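Local coordinates for malonate decarboxylase acyl carrier protein (Pseudomonas fluorescens, PDB 5VIT), which probably serves as the acyl carrier subunit of malonate decarboxylase, holding acetyl and malonyl groups as thioesters on a CoA-derived prosthetic group, at residues F78-P82 and G83-L87. Residues are numbered along the deposited sequence; the frame is centred on the assembly and turned at random.
Sequences FGATP and GVVRL
Thr81 and Pro82 launch helix 82-96 through two i+4 backbone bonds, Val85 N to Thr81 O at 2.9 Å and Arg86 N to Pro82 O at 2.8 Å. The turn illustrates helix N-capping: Thr81 sits at the N-cap, and Val84 N, three residues on, donates to its OG1 over 3.2 Å at an N-H...O angle of 163°. With chi1 at 59°, OG1 lies between the backbone N and the carbonyl carbon of Thr81, which places it within reach of the amide of Val84 at the start of the helix. There it also meets the CG2 methyl of Val84 at 3.3 Å, the two side chains crossing nearly at right angles. The same hydroxyl is hydrogen-bonded to Glu422 of the MdcA chain, so one oxygen links the helix start to the partner subunit. A valine here would probably leave Val84 N without its cap and Glu422 of MdcA without this hydroxyl partner. Pro82 fits the first position of the helix, where a residue lacking an N-H forfeits no backbone hydrogen bond within the helix. Just before the cap, the methyl of Ala80 makes apolar contact with both valines, 3.9 Å from Val84 CG1 and 3.8 Å from Val85 CG2. Ala80, Val84 and Val85 pack on Leu28 of strand 27-34, while Pro82 and Val85 reach Leu58 of helix 52-62, so the start of helix 82-96 packs on both, just after the loop that leaves strand 71-78.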
loop_
_atom_site.group_PDB
_atom_site.type_symbol
_atom_site.label_atom_id
_atom_site.label_comp_id
_atom_site.label_asym_id
_atom_site.label_seq_id
_atom_site.Cartn_x
_atom_site.Cartn_y
_atom_site.Cartn_z
ATOM N N PHE B 78 16.713 -23.181 -1.464
ATOM C CA PHE B 78 17.898 -23.213 -0.608
ATOM C C PHE B 78 17.814 -22.030 0.377
ATOM O O PHE B 78 18.713 -21.188 0.450
ATOM C CB PHE B 78 19.174 -23.150 -1.478
ATOM C CG PHE B 78 20.458 -23.504 -0.765
ATOM C CD1 PHE B 78 20.486 -23.796 0.599
ATOM C CD2 PHE B 78 21.659 -23.537 -1.479
ATOM C CE1 PHE B 78 21.678 -24.116 1.238
ATOM C CE2 PHE B 78 22.862 -23.846 -0.845
ATOM C CZ PHE B 78 22.871 -24.142 0.517
ATOM N N GLY B 79 16.711 -21.952 1.111
ATOM C CA GLY B 79 16.595 -20.974 2.187
ATOM C C GLY B 79 16.281 -19.532 1.812
ATOM O O GLY B 79 16.696 -18.599 2.499
ATOM N N ALA B 80 15.544 -19.338 0.725
ATOM C CA ALA B 80 15.087 -18.015 0.358
ATOM C C ALA B 80 14.141 -17.459 1.438
ATOM O O ALA B 80 13.435 -18.224 2.084
ATOM C CB ALA B 80 14.396 -18.058 -0.989
ATOM N N THR B 81 14.137 -16.140 1.642
ATOM C CA THR B 81 13.122 -15.524 2.491
ATOM C C THR B 81 11.756 -15.650 1.807
ATOM O O THR B 81 11.686 -15.798 0.587
ATOM C CB THR B 81 13.418 -14.044 2.752
ATOM O OG1 THR B 81 13.483 -13.351 1.495
ATOM C CG2 THR B 81 14.730 -13.885 3.506
ATOM N N PRO B 82 10.665 -15.586 2.586
ATOM C CA PRO B 82 9.314 -15.602 2.014
ATOM C C PRO B 82 9.117 -14.491 1.003
ATOM O O PRO B 82 8.403 -14.671 0.014
ATOM C CB PRO B 82 8.423 -15.391 3.235
ATOM C CG PRO B 82 9.183 -16.039 4.324
ATOM C CD PRO B 82 10.626 -15.669 4.055
ATOM N N GLY B 83 9.757 -13.352 1.255
ATOM C CA GLY B 83 9.763 -12.253 0.311
ATOM C C GLY B 83 10.359 -12.618 -1.036
ATOM O O GLY B 83 9.757 -12.345 -2.079
ATOM N N VAL B 84 11.540 -13.234 -1.026
ATOM C CA VAL B 84 12.162 -13.689 -2.271
ATOM C C VAL B 84 11.302 -14.767 -2.940
ATOM O O VAL B 84 11.087 -14.726 -4.149
ATOM C CB VAL B 84 13.591 -14.234 -2.037
ATOM C CG1 VAL B 84 14.144 -14.919 -3.305
ATOM C CG2 VAL B 84 14.523 -13.106 -1.579
ATOM N N VAL B 85 10.803 -15.717 -2.142
ATOM C CA VAL B 85 9.942 -16.783 -2.655
ATOM C C VAL B 85 8.710 -16.207 -3.377
ATOM O O VAL B 85 8.430 -16.554 -4.527
ATOM C CB VAL B 85 9.455 -17.734 -1.527
ATOM C CG1 VAL B 85 8.472 -18.733 -2.084
ATOM C CG2 VAL B 85 10.625 -18.445 -0.851
ATOM N N ARG B 86 7.987 -15.319 -2.701
ATOM C CA ARG B 86 6.813 -14.693 -3.302
ATOM C C ARG B 86 7.138 -14.001 -4.633
ATOM O O ARG B 86 6.447 -14.204 -5.629
ATOM C CB ARG B 86 6.184 -13.684 -2.340
ATOM C CG ARG B 86 5.056 -12.932 -3.008
ATOM C CD ARG B 86 4.288 -12.012 -2.085
ATOM N NE ARG B 86 3.322 -11.267 -2.882
ATOM C CZ ARG B 86 2.591 -10.253 -2.433
ATOM N NH1 ARG B 86 2.713 -9.831 -1.176
ATOM N NH2 ARG B 86 1.742 -9.655 -3.254
ATOM N N LEU B 87 8.207 -13.203 -4.642
ATOM C CA LEU B 87 8.605 -12.460 -5.837
ATOM C C LEU B 87 8.897 -13.381 -7.033
ATOM O O LEU B 87 8.461 -13.118 -8.151
ATOM C CB LEU B 87 9.825 -11.596 -5.526
ATOM C CG LEU B 87 10.143 -10.483 -6.519
ATOM C CD1 LEU B 87 8.939 -9.544 -6.686
ATOM C CD2 LEU B 87 11.373 -9.713 -6.054
#